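Amidohydrolase 3 domain-containing protein (PDB 3ICJ) is an uncharacterised zinc-binding member of the amidohydrolase superfamily that probably hydrolyses carbon-nitrogen bonds other than peptide bonds. Local coordinates at residues R337-G342 with E363-S368; V65-A68 with T73-R76; V163-R168 with V172-S177; R289-G294 with G489-Y494. One frame throughout, in Å; residues are numbered along the deposited sequence.

Contact 1 (R337-G342 with E363-S368); sequences RAKPLG and EEAEFS
The Phe367 ring receives Lys339 obliquely, with CD1 of Phe367 lying 4.0 Å from CG of Lys339. The Phe367 side chain also packs on Ile335 and Val345, and CG of Lys339 adds one more aliphatic contact. The two side chains slide past each other in opposite directions, which lets the base of the lysine touch the phenyl group while its ammonium end travels on to another flat group, the peptide carbonyl of Ala365. There the approach is well defined: NZ of Lys339 donates to O of Ala365 at 2.8 Å, in the carbonyl plane and on a lone pair, with a C=O...N angle of 141°. The span is possible because Lys339 puts CG anti to its own carbonyl carbon (chi1 -80°) and stays extended from there outward. NZ also forms a salt bridge with Glu336, so the ammonium is shared between a carboxylate and a backbone acceptor. The acceptor lies at the C-terminal end of a helix that closes in a Schellman motif, Glu366 taking positive phi (53°); the negative end of the helix dipole would probably strengthen the attraction. The other segment ends its helix in the same way, with Gly342 as the C-prime residue and its N bonded to O of Lys339 at 3.0 Å. Both helices, 328-338 and 352-365, flank strand 346-349 in the chain, and strand 370-371 follows the second. The contact therefore joins the C-terminal ends of two successive helices in the alpha/beta barrel, with Ala365 resting on Ile335 of the first.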
loop_
_atom_site.group_PDB
_atom_site.type_symbol
_atom_site.label_atom_id
_atom_site.label_comp_id
_atom_site.label_asym_id
_atom_site.label_seq_id
_atom_site.Cartn_x
_atom_site.Cartn_y
_atom_site.Cartn_z
ATOM N N ARG A 337 -1.557 -11.682 21.321
ATOM C CA ARG A 337 -1.455 -12.882 20.503
ATOM C C ARG A 337 -0.274 -12.789 19.532
ATOM O O ARG A 337 0.329 -13.809 19.185
ATOM C CB ARG A 337 -2.753 -13.119 19.715
ATOM C CG ARG A 337 -3.959 -13.541 20.547
ATOM C CD ARG A 337 -5.203 -13.684 19.653
ATOM N NE ARG A 337 -5.249 -14.985 18.974
ATOM C CZ ARG A 337 -6.202 -15.373 18.128
ATOM N NH1 ARG A 337 -7.199 -14.551 17.796
ATOM N NH2 ARG A 337 -6.145 -16.582 17.594
ATOM N N ALA A 338 0.050 -11.569 19.084
ATOM C CA ALA A 338 1.172 -11.362 18.158
ATOM C C ALA A 338 2.531 -11.509 18.845
ATOM O O ALA A 338 3.469 -12.029 18.250
ATOM C CB ALA A 338 1.058 -9.994 17.450
ATOM N N LYS A 339 2.618 -11.037 20.089
ATOM C CA LYS A 339 3.836 -11.105 20.906
ATOM C C LYS A 339 4.568 -12.476 20.921
ATOM O O LYS A 339 5.707 -12.541 20.441
ATOM C CB LYS A 339 3.568 -10.630 22.334
ATOM C CG LYS A 339 3.531 -9.133 22.541
ATOM C CD LYS A 339 3.289 -8.920 24.028
ATOM C CE LYS A 339 3.465 -7.496 24.429
ATOM N NZ LYS A 339 2.891 -7.318 25.800
ATOM N N PRO A 340 3.925 -13.572 21.393
ATOM C CA PRO A 340 4.775 -14.779 21.402
ATOM C C PRO A 340 5.038 -15.373 19.995
ATOM O O PRO A 340 5.950 -16.169 19.852
ATOM C CB PRO A 340 3.994 -15.763 22.286
ATOM C CG PRO A 340 2.570 -15.397 22.072
ATOM C CD PRO A 340 2.558 -13.883 21.862
ATOM N N LEU A 341 4.286 -14.946 18.974
ATOM C CA LEU A 341 4.553 -15.346 17.572
ATOM C C LEU A 341 5.621 -14.472 16.891
ATOM O O LEU A 341 5.946 -14.680 15.708
ATOM C CB LEU A 341 3.258 -15.360 16.738
ATOM C CG LEU A 341 2.155 -16.348 17.173
ATOM C CD1 LEU A 341 0.872 -16.103 16.386
ATOM C CD2 LEU A 341 2.599 -17.787 17.034
ATOM N N GLY A 342 6.144 -13.482 17.628
ATOM C CA GLY A 342 7.142 -12.550 17.110
ATOM C C GLY A 342 6.631 -11.653 15.977
ATOM O O GLY A 342 7.422 -11.103 15.214
ATOM N N GLU A 363 1.128 1.679 24.310
ATOM C CA GLU A 363 1.606 2.004 25.645
ATOM C C GLU A 363 1.288 0.906 26.646
ATOM O O GLU A 363 2.170 0.469 27.381
ATOM C CB GLU A 363 0.959 3.282 26.146
ATOM C CG GLU A 363 1.869 4.466 26.199
ATOM C CD GLU A 363 1.630 5.319 27.426
ATOM O OE1 GLU A 363 2.538 5.404 28.279
ATOM O OE2 GLU A 363 0.531 5.891 27.539
ATOM N N GLU A 364 0.027 0.474 26.669
ATOM C CA GLU A 364 -0.450 -0.493 27.660
ATOM C C GLU A 364 0.213 -1.844 27.460
ATOM O O GLU A 364 0.636 -2.480 28.420
ATOM C CB GLU A 364 -1.977 -0.632 27.602
ATOM C CG GLU A 364 -2.523 -1.845 28.358
ATOM C CD GLU A 364 -4.026 -1.845 28.493
ATOM O OE1 GLU A 364 -4.622 -0.750 28.595
ATOM O OE2 GLU A 364 -4.607 -2.950 28.502
ATOM N N ALA A 365 0.322 -2.261 26.203
ATOM C CA ALA A 365 0.942 -3.544 25.865
ATOM C C ALA A 365 2.483 -3.502 25.856
ATOM O O ALA A 365 3.120 -4.528 25.647
ATOM C CB ALA A 365 0.411 -4.045 24.522
ATOM N N GLU A 366 3.052 -2.313 26.074
ATOM C CA GLU A 366 4.505 -2.063 26.048
ATOM C C GLU A 366 5.107 -2.566 24.750
ATOM O O GLU A 366 6.120 -3.266 24.744
ATOM C CB GLU A 366 5.199 -2.676 27.282
ATOM C CG GLU A 366 4.742 -2.039 28.585
ATOM C CD GLU A 366 5.021 -2.913 29.798
ATOM O OE1 GLU A 366 4.482 -4.043 29.888
ATOM O OE2 GLU A 366 5.773 -2.456 30.670
ATOM N N PHE A 367 4.451 -2.202 23.648
ATOM C CA PHE A 367 4.728 -2.797 22.375
ATOM C C PHE A 367 4.975 -1.664 21.388
ATOM O O PHE A 367 4.147 -0.780 21.243
ATOM C CB PHE A 367 3.516 -3.647 21.942
ATOM C CG PHE A 367 3.720 -4.401 20.638
ATOM C CD1 PHE A 367 4.254 -5.687 20.645
ATOM C CD2 PHE A 367 3.329 -3.841 19.418
ATOM C CE1 PHE A 367 4.419 -6.402 19.446
ATOM C CE2 PHE A 367 3.510 -4.533 18.218
ATOM C CZ PHE A 367 4.061 -5.823 18.241
ATOM N N SER A 368 6.100 -1.684 20.701
ATOM C CA SER A 368 6.378 -0.610 19.747
ATOM C C SER A 368 5.871 -1.002 18.357
ATOM O O SER A 368 6.560 -1.685 17.604
ATOM C CB SER A 368 7.866 -0.246 19.754
ATOM O OG SER A 368 8.035 1.131 19.443
#

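Contact 2 (V65-A68 with T73-R76); sequences VLYA and TALR
Tyr67 reaches from its strand to Thr73 and Ala74 on the helix, and its chain can be traced outward from CB, which is directed at that helix. CG stands anti to the backbone N (chi1 175°), which carries the ring out from the strand. Of the ring atoms, CD2 of Tyr67 comes first, meeting the methyl CB of Ala74 at 4.2 Å in a plain apolar contact. One atom further out, CE2 of Tyr67 lies 3.9 Å from the backbone N of Ala74, an oblique approach. CZ of Tyr67 is the ring carbon nearest Thr73, at 3.5 Å from CG2, and CE1 reaches the same methyl at a looser 3.9 Å. The strand, an outer one of a small four-stranded mixed sheet, and the helix follow each other in the chain. Strand 84-87 is the other outermost strand and runs in the same direction, and helix 71-81 makes the beta-alpha-beta crossover between the two, passing over strands 57-61 and 37-41. Ala74 accordingly also rests on Val59 and Ile41 of those inner strands. A classic beta bulge, in which Leu66 and Tyr67 together face Val59, interrupts the regular alternation just where the tyrosine leaves the strand. At the tip, OH of Tyr67 sits 3.4 Å from CB of Thr73, the two side chains crossing at about a right angle. The threonine turns its methyl to the phenol, CG2 lying anti to the backbone N, while OG1 of Thr73 remains 3.8 Å from the tyrosine OH. The phenol oxygen instead has a weak hydrogen bond with the backbone N of Asp70, in the turn that leads into the helix.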
loop_
_atom_site.group_PDB
_atom_site.type_symbol
_atom_site.label_atom_id
_atom_site.label_comp_id
_atom_site.label_asym_id
_atom_site.label_seq_id
_atom_site.Cartn_x
_atom_site.Cartn_y
_atom_site.Cartn_z
ATOM N N VAL A 65 25.437 -6.517 -1.198
ATOM C CA VAL A 65 26.518 -5.605 -1.542
ATOM C C VAL A 65 27.785 -6.086 -0.832
ATOM O O VAL A 65 27.796 -6.287 0.378
ATOM C CB VAL A 65 26.183 -4.133 -1.151
ATOM C CG1 VAL A 65 27.404 -3.212 -1.330
ATOM C CG2 VAL A 65 24.980 -3.616 -1.960
ATOM N N LEU A 66 28.839 -6.267 -1.613
ATOM C CA LEU A 66 30.116 -6.767 -1.130
ATOM C C LEU A 66 31.066 -5.596 -0.861
ATOM O O LEU A 66 31.849 -5.613 0.099
ATOM C CB LEU A 66 30.729 -7.694 -2.196
ATOM C CG LEU A 66 32.124 -8.212 -1.834
ATOM C CD1 LEU A 66 31.993 -9.180 -0.670
ATOM C CD2 LEU A 66 32.817 -8.843 -2.984
ATOM N N TYR A 67 30.995 -4.595 -1.737
ATOM C CA TYR A 67 31.875 -3.429 -1.695
ATOM C C TYR A 67 31.145 -2.227 -2.310
ATOM O O TYR A 67 30.510 -2.336 -3.359
ATOM C CB TYR A 67 33.206 -3.729 -2.457
ATOM C CG TYR A 67 34.127 -2.533 -2.572
ATOM C CD1 TYR A 67 34.940 -2.149 -1.502
ATOM C CD2 TYR A 67 34.146 -1.757 -3.732
ATOM C CE1 TYR A 67 35.755 -1.023 -1.599
ATOM C CE2 TYR A 67 34.955 -0.645 -3.842
ATOM C CZ TYR A 67 35.752 -0.275 -2.776
ATOM O OH TYR A 67 36.563 0.841 -2.895
ATOM N N ALA A 68 31.270 -1.077 -1.656
ATOM C CA ALA A 68 30.828 0.206 -2.205
ATOM C C ALA A 68 31.974 1.216 -2.041
ATOM O O ALA A 68 32.418 1.467 -0.916
ATOM C CB ALA A 68 29.565 0.685 -1.463
ATOM N N THR A 73 38.797 0.081 -7.633
ATOM C CA THR A 73 38.844 -0.981 -6.629
ATOM C C THR A 73 37.774 -2.049 -6.925
ATOM O O THR A 73 38.057 -3.251 -6.880
ATOM C CB THR A 73 38.653 -0.397 -5.212
ATOM O OG1 THR A 73 39.687 0.555 -4.968
ATOM C CG2 THR A 73 38.710 -1.487 -4.125
ATOM N N ALA A 74 36.561 -1.597 -7.250
ATOM C CA ALA A 74 35.469 -2.478 -7.663
ATOM C C ALA A 74 35.809 -3.299 -8.919
ATOM O O ALA A 74 35.474 -4.480 -9.009
ATOM C CB ALA A 74 34.207 -1.668 -7.910
ATOM N N LEU A 75 36.465 -2.653 -9.879
ATOM C CA LEU A 75 36.907 -3.321 -11.094
ATOM C C LEU A 75 37.945 -4.403 -10.765
ATOM O O LEU A 75 37.860 -5.532 -11.263
ATOM C CB LEU A 75 37.435 -2.291 -12.098
ATOM C CG LEU A 75 38.021 -2.786 -13.417
ATOM C CD1 LEU A 75 37.054 -3.711 -14.154
ATOM C CD2 LEU A 75 38.402 -1.602 -14.303
ATOM N N ARG A 76 38.896 -4.058 -9.901
ATOM C CA ARG A 76 39.967 -4.970 -9.506
ATOM C C ARG A 76 39.422 -6.184 -8.731
ATOM O O ARG A 76 39.906 -7.290 -8.923
ATOM C CB ARG A 76 41.018 -4.217 -8.681
ATOM C CG ARG A 76 42.323 -4.956 -8.430
ATOM C CD ARG A 76 43.318 -4.817 -9.578
ATOM N NE ARG A 76 43.427 -6.049 -10.354
ATOM C CZ ARG A 76 44.205 -7.081 -10.026
ATOM N NH1 ARG A 76 44.236 -8.155 -10.808
ATOM N NH2 ARG A 76 44.948 -7.048 -8.918
#

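Contact 3 (V163-R168 with V172-S177)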
loop_
_atom_site.group_PDB
_atom_site.type_symbol
_atom_site.label_atom_id
_atom_site.label_comp_id
_atom_site.label_asym_id
_atom_site.label_seq_id
_atom_site.Cartn_x
_atom_site.Cartn_y
_atom_site.Cartn_z
ATOM N N VAL A 163 -20.718 -10.437 -14.423
ATOM C CA VAL A 163 -20.274 -9.077 -14.682
ATOM C C VAL A 163 -20.536 -8.267 -13.417
ATOM O O VAL A 163 -21.591 -8.405 -12.805
ATOM C CB VAL A 163 -21.029 -8.492 -15.914
ATOM C CG1 VAL A 163 -21.010 -6.996 -15.912
ATOM C CG2 VAL A 163 -20.426 -9.026 -17.234
ATOM N N PHE A 164 -19.575 -7.443 -13.000
ATOM C CA PHE A 164 -19.757 -6.627 -11.799
ATOM C C PHE A 164 -19.047 -5.307 -12.054
ATOM O O PHE A 164 -17.818 -5.275 -12.185
ATOM C CB PHE A 164 -19.184 -7.360 -10.575
ATOM C CG PHE A 164 -19.365 -6.618 -9.260
ATOM C CD1 PHE A 164 -20.407 -6.947 -8.409
ATOM C CD2 PHE A 164 -18.485 -5.611 -8.872
ATOM C CE1 PHE A 164 -20.583 -6.278 -7.203
ATOM C CE2 PHE A 164 -18.653 -4.931 -7.663
ATOM C CZ PHE A 164 -19.704 -5.266 -6.831
ATOM N N LEU A 165 -19.822 -4.227 -12.146
ATOM C CA LEU A 165 -19.299 -2.938 -12.620
ATOM C C LEU A 165 -19.528 -1.784 -11.646
ATOM O O LEU A 165 -20.663 -1.379 -11.422
ATOM C CB LEU A 165 -19.923 -2.574 -13.972
ATOM C CG LEU A 165 -19.901 -3.612 -15.099
ATOM C CD1 LEU A 165 -20.788 -3.156 -16.249
ATOM C CD2 LEU A 165 -18.496 -3.880 -15.592
ATOM N N TYR A 166 -18.445 -1.265 -11.076
ATOM C CA TYR A 166 -18.527 -0.116 -10.181
ATOM C C TYR A 166 -18.994 1.130 -10.925
ATOM O O TYR A 166 -18.699 1.306 -12.108
ATOM C CB TYR A 166 -17.171 0.144 -9.519
ATOM C CG TYR A 166 -16.797 -0.877 -8.470
ATOM C CD1 TYR A 166 -17.255 -0.760 -7.164
ATOM C CD2 TYR A 166 -15.985 -1.959 -8.784
ATOM C CE1 TYR A 166 -16.915 -1.691 -6.201
ATOM C CE2 TYR A 166 -15.640 -2.896 -7.828
ATOM C CZ TYR A 166 -16.108 -2.757 -6.538
ATOM O OH TYR A 166 -15.766 -3.686 -5.583
ATOM N N ARG A 167 -19.724 1.992 -10.225
ATOM C CA ARG A 167 -19.869 3.384 -10.636
ATOM C C ARG A 167 -18.597 4.176 -10.357
ATOM O O ARG A 167 -17.711 3.714 -9.638
ATOM C CB ARG A 167 -21.058 4.032 -9.924
ATOM C CG ARG A 167 -21.576 5.291 -10.599
ATOM C CD ARG A 167 -22.684 5.938 -9.787
ATOM N NE ARG A 167 -23.123 7.203 -10.369
ATOM C CZ ARG A 167 -22.477 8.355 -10.225
ATOM N NH1 ARG A 167 -21.358 8.406 -9.516
ATOM N NH2 ARG A 167 -22.949 9.458 -10.791
ATOM N N ARG A 168 -18.512 5.372 -10.930
ATOM C CA ARG A 168 -17.361 6.243 -10.722
ATOM C C ARG A 168 -16.985 6.315 -9.246
ATOM O O ARG A 168 -15.827 6.111 -8.880
ATOM C CB ARG A 168 -17.647 7.646 -11.261
ATOM C CG ARG A 168 -17.023 7.928 -12.618
ATOM C CD ARG A 168 -17.384 9.318 -13.114
ATOM N NE ARG A 168 -16.909 10.362 -12.208
ATOM C CZ ARG A 168 -17.692 11.043 -11.378
ATOM N NH1 ARG A 168 -18.993 10.791 -11.334
ATOM N NH2 ARG A 168 -17.174 11.975 -10.590
ATOM N N VAL A 172 -21.473 2.683 -5.579
ATOM C CA VAL A 172 -22.584 1.949 -6.237
ATOM C C VAL A 172 -21.994 0.957 -7.262
ATOM O O VAL A 172 -20.943 1.236 -7.849
ATOM C CB VAL A 172 -23.576 2.922 -6.982
ATOM C CG1 VAL A 172 -24.732 2.162 -7.655
ATOM C CG2 VAL A 172 -24.138 4.027 -6.052
ATOM N N ALA A 173 -22.653 -0.185 -7.482
ATOM C CA ALA A 173 -22.258 -1.091 -8.557
ATOM C C ALA A 173 -23.474 -1.685 -9.265
ATOM O O ALA A 173 -24.535 -1.793 -8.668
ATOM C CB ALA A 173 -21.367 -2.201 -8.019
ATOM N N VAL A 174 -23.316 -2.034 -10.539
ATOM C CA VAL A 174 -24.344 -2.775 -11.277
ATOM C C VAL A 174 -23.799 -4.153 -11.649
ATOM O O VAL A 174 -22.598 -4.303 -11.924
ATOM C CB VAL A 174 -24.900 -1.979 -12.520
ATOM C CG1 VAL A 174 -23.838 -1.828 -13.625
ATOM C CG2 VAL A 174 -26.198 -2.613 -13.075
ATOM N N MET A 175 -24.676 -5.158 -11.634
ATOM C CA MET A 175 -24.293 -6.525 -11.990
ATOM C C MET A 175 -25.351 -7.191 -12.885
ATOM O O MET A 175 -26.497 -6.728 -12.950
ATOM C CB MET A 175 -23.975 -7.359 -10.719
ATOM C CG MET A 175 -25.168 -7.638 -9.786
ATOM S SD MET A 175 -24.688 -8.310 -8.160
ATOM C CE MET A 175 -24.283 -6.811 -7.311
ATOM N N ASN A 176 -24.973 -8.251 -13.599
ATOM C CA ASN A 176 -25.990 -9.018 -14.333
ATOM C C ASN A 176 -26.553 -10.163 -13.477
ATOM O O ASN A 176 -26.173 -10.298 -12.301
ATOM C CB ASN A 176 -25.497 -9.475 -15.714
ATOM C CG ASN A 176 -24.381 -10.484 -15.642
ATOM O OD1 ASN A 176 -23.964 -10.911 -14.556
ATOM N ND2 ASN A 176 -23.882 -10.878 -16.809
ATOM N N SER A 177 -27.457 -10.957 -14.059
ATOM C CA SER A 177 -28.142 -12.045 -13.348
ATOM C C SER A 177 -27.223 -13.155 -12.854
ATOM O O SER A 177 -27.389 -13.630 -11.724
ATOM C CB SER A 177 -29.266 -12.645 -14.203
ATOM O OG SER A 177 -30.251 -11.660 -14.470
#
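Phe164 and Met175 are brought together by complementary torsions: the phenylalanine holds CG anti to its backbone N (chi1 -178°), whereas Met175 places CG between its N and carbonyl carbon (chi1 66°) and bends at chi3. The two lie side by side, pointing the same way, and CE of Met175 ends 3.7 Å from CE1 of Phe164. The far end of the ring reaches Ala173, with CZ of Phe164 at 3.7 Å from its CB. Phe164 also turns an edge to Tyr166, its CE2 standing 3.5 Å above the tyrosine ring plane. Phe164, Tyr166 and Ala173 on this face of the antiparallel hairpin pack against Leu203 of helix 200-214; Leu165 and Val174 occupy the other face, where Val174 touches Trp142. The register is proved by the backbone. Leu165 and Val174 form a hydrogen-bonded pair, Leu165 N to Val174 O at 2.8 Å and the return bond from Val174 N to Leu165 O at 2.9 Å, flanked by the non-hydrogen-bonded pairs Phe164-Met175 and Tyr166-Ala173. Arg167 N adds a nearly straight bond to Val172 O at 2.8 Å. Within the mixed sheet, strand 163-167 lies between strands 137-142 and 172-175. Away from the turn, Asn176 N keeps only a weak bond to Val163 O, and its OD1 supplements it by accepting from Val163 N at 3.3 Å, the donor 50° above the carbonyl plane. OD1 also caps Met179 N, while ND2 binds the carbonyls of Arg161 and Leu156. One buried, well-satisfied amide thus ties the hairpin end to the start of helix 177-183.

Contact 4 (R289-G294 with G489-Y494)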
loop_
_atom_site.group_PDB
_atom_site.type_symbol
_atom_site.label_atom_id
_atom_site.label_comp_id
_atom_site.label_asym_id
_atom_site.label_seq_id
_atom_site.Cartn_x
_atom_site.Cartn_y
_atom_site.Cartn_z
ATOM N N ARG A 289 11.691 -14.591 -0.748
ATOM C CA ARG A 289 10.967 -13.348 -1.054
ATOM C C ARG A 289 9.817 -13.022 -0.082
ATOM O O ARG A 289 9.676 -11.871 0.336
ATOM C CB ARG A 289 10.442 -13.363 -2.480
ATOM C CG ARG A 289 11.564 -13.335 -3.559
ATOM C CD ARG A 289 12.412 -12.055 -3.396
ATOM N NE ARG A 289 13.221 -11.815 -4.577
ATOM C CZ ARG A 289 13.870 -10.690 -4.858
ATOM N NH1 ARG A 289 13.850 -9.661 -4.018
ATOM N NH2 ARG A 289 14.550 -10.609 -6.000
ATOM N N LEU A 290 9.015 -14.037 0.271
ATOM C CA LEU A 290 7.870 -13.872 1.170
ATOM C C LEU A 290 8.329 -13.868 2.612
ATOM O O LEU A 290 9.074 -14.766 3.034
ATOM C CB LEU A 290 6.835 -14.995 0.961
ATOM C CG LEU A 290 5.635 -15.072 1.920
ATOM C CD1 LEU A 290 4.698 -13.846 1.778
ATOM C CD2 LEU A 290 4.840 -16.376 1.724
ATOM N N ARG A 291 7.901 -12.847 3.345
ATOM C CA ARG A 291 8.062 -12.793 4.786
ATOM C C ARG A 291 6.673 -12.783 5.440
ATOM O O ARG A 291 5.817 -11.972 5.072
ATOM C CB ARG A 291 8.791 -11.526 5.209
ATOM C CG ARG A 291 10.302 -11.514 5.026
ATOM C CD ARG A 291 10.717 -11.244 3.597
ATOM N NE ARG A 291 12.079 -10.705 3.522
ATOM C CZ ARG A 291 12.719 -10.447 2.388
ATOM N NH1 ARG A 291 13.944 -9.923 2.409
ATOM N NH2 ARG A 291 12.136 -10.706 1.230
ATOM N N ILE A 292 6.461 -13.687 6.395
ATOM C CA ILE A 292 5.279 -13.651 7.266
ATOM C C ILE A 292 5.709 -12.719 8.393
ATOM O O ILE A 292 6.574 -13.089 9.179
ATOM C CB ILE A 292 4.912 -15.061 7.832
ATOM C CG1 ILE A 292 4.836 -16.119 6.718
ATOM C CG2 ILE A 292 3.583 -15.027 8.610
ATOM C CD1 ILE A 292 3.775 -15.846 5.647
ATOM N N TRP A 293 5.163 -11.504 8.442
ATOM C CA TRP A 293 5.812 -10.428 9.234
ATOM C C TRP A 293 4.959 -9.805 10.321
ATOM O O TRP A 293 5.480 -9.349 11.349
ATOM C CB TRP A 293 6.264 -9.319 8.292
ATOM C CG TRP A 293 7.647 -8.776 8.533
ATOM C CD1 TRP A 293 7.994 -7.458 8.664
ATOM C CD2 TRP A 293 8.867 -9.526 8.634
ATOM N NE1 TRP A 293 9.350 -7.345 8.851
ATOM C CE2 TRP A 293 9.913 -8.594 8.825
ATOM C CE3 TRP A 293 9.181 -10.898 8.579
ATOM C CZ2 TRP A 293 11.256 -8.985 8.947
ATOM C CZ3 TRP A 293 10.524 -11.286 8.709
ATOM C CH2 TRP A 293 11.538 -10.329 8.878
ATOM N N GLY A 294 3.657 -9.744 10.085
ATOM C CA GLY A 294 2.789 -9.007 11.002
ATOM C C GLY A 294 1.304 -9.222 10.866
ATOM O O GLY A 294 0.846 -10.114 10.136
ATOM N N GLY A 489 26.793 -5.331 2.880
ATOM C CA GLY A 489 25.920 -6.192 3.692
ATOM C C GLY A 489 24.431 -6.057 3.395
ATOM O O GLY A 489 23.641 -6.945 3.738
ATOM N N PHE A 490 24.039 -4.940 2.783
ATOM C CA PHE A 490 22.637 -4.707 2.410
ATOM C C PHE A 490 22.264 -5.574 1.218
ATOM O O PHE A 490 23.121 -5.893 0.388
ATOM C CB PHE A 490 22.370 -3.219 2.098
ATOM C CG PHE A 490 22.157 -2.384 3.326
ATOM C CD1 PHE A 490 23.237 -1.996 4.114
ATOM C CD2 PHE A 490 20.875 -1.999 3.708
ATOM C CE1 PHE A 490 23.050 -1.230 5.275
ATOM C CE2 PHE A 490 20.671 -1.231 4.867
ATOM C CZ PHE A 490 21.760 -0.845 5.649
ATOM N N ARG A 491 20.995 -5.978 1.159
ATOM C CA ARG A 491 20.472 -6.695 -0.001
ATOM C C ARG A 491 20.528 -5.767 -1.209
ATOM O O ARG A 491 20.175 -4.587 -1.117
ATOM C CB ARG A 491 19.039 -7.159 0.227
ATOM C CG ARG A 491 18.920 -8.341 1.128
ATOM C CD ARG A 491 17.518 -8.457 1.656
ATOM N NE ARG A 491 17.449 -9.478 2.696
ATOM C CZ ARG A 491 17.177 -10.758 2.469
ATOM N NH1 ARG A 491 17.150 -11.614 3.479
ATOM N NH2 ARG A 491 16.924 -11.181 1.236
ATOM N N ALA A 492 21.001 -6.306 -2.331
ATOM C CA ALA A 492 21.293 -5.486 -3.498
ATOM C C ALA A 492 20.034 -5.257 -4.322
ATOM O O ALA A 492 19.826 -5.913 -5.339
ATOM C CB ALA A 492 22.394 -6.126 -4.339
ATOM N N GLU A 493 19.178 -4.359 -3.841
ATOM C CA GLU A 493 17.999 -3.932 -4.583
ATOM C C GLU A 493 18.312 -2.528 -5.061
ATOM O O GLU A 493 18.399 -1.590 -4.271
ATOM C CB GLU A 493 16.721 -3.970 -3.720
ATOM C CG GLU A 493 16.393 -5.325 -3.076
ATOM C CD GLU A 493 15.890 -6.385 -4.048
ATOM O OE1 GLU A 493 15.759 -6.112 -5.264
ATOM O OE2 GLU A 493 15.629 -7.507 -3.586
ATOM N N TYR A 494 18.556 -2.405 -6.358
ATOM C CA TYR A 494 18.963 -1.139 -6.927
ATOM C C TYR A 494 18.230 -0.866 -8.210
ATOM O O TYR A 494 17.767 -1.796 -8.888
ATOM C CB TYR A 494 20.484 -1.112 -7.184
ATOM C CG TYR A 494 20.964 -2.154 -8.187
ATOM C CD1 TYR A 494 21.008 -1.872 -9.556
ATOM C CD2 TYR A 494 21.407 -3.408 -7.759
ATOM C CE1 TYR A 494 21.452 -2.817 -10.469
ATOM C CE2 TYR A 494 21.860 -4.362 -8.669
ATOM C CZ TYR A 494 21.880 -4.061 -10.017
ATOM O OH TYR A 494 22.325 -5.006 -10.910
#
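Arg289, which begins the segment just ahead of the strand, reaches Glu493 after a bend at chi2 (-60°). Its NH1 meets OE2 of Glu493 at 2.8 Å in a salt bridge, approaching on the syn side of the carboxylate, and the N-H...O angle of 144° shows that the bond is not straight. It is a single-nitrogen grip, since NH2 of Arg289 lies 4.1 Å from the same oxygen. Asn264 ties the pair together, its OD1 accepting from Arg289 NH1 and its ND2 donating to OE2; the other carboxylate oxygen, OE1, bonds to His237. Next, Leu290 packs on Leu252 and Phe253 of helix 246-257. The strand so begun, 290-294, lies parallel to strand 264-269 in the barrel sheet of the amidohydrolase fold, and the carboxylated zinc ligand Lys296 follows it closely in the chain. Across from it, 489-494 is the loop entering strand 494-497, and it borders the small beta region formed with strands 57-61 and 64-69. Arg291 is the second residue to cross the gap. Its guanidinium is steadied by a bond from NH2 to O of Arg289 (2.9 Å), in the guanidinium plane, and by Asn264 OD1. NH1 of Arg291 then sits over the centre of the Arg491 guanidinium, 3.3 Å from CZ of Arg491 and as far above its plane, with the two planes 57° apart. Two cations this close probably tolerate each other because Arg491 is paired with Glu286 and Asp482. Further along, Trp293 packs a face on CG of Arg291, 3.6 Å above the ring, and its NE1 bonds to O of Thr478.

Contact 3 is the buried one, a hairpin whose backbone bonds and apolar faces make it by far the most extensive; the other three are partly buried and rest on few side chains. Contacts 2 and 4 are the pair that touch, Val65 O to Gly489 N and Val65 N to Phe490 O both at 2.9 Å, so the loop 489-494 joins the small sheet to the barrel. Contact 1 lies within the chain loop that contact 4 closes, its centre about 23 Å from that of contact 4. Chemistry follows place: charged groups bridge separate parts in contact 4, a lysine meets a helix end in contact 1, and contact 2 is van der Waals packing of a tyrosine on a helix.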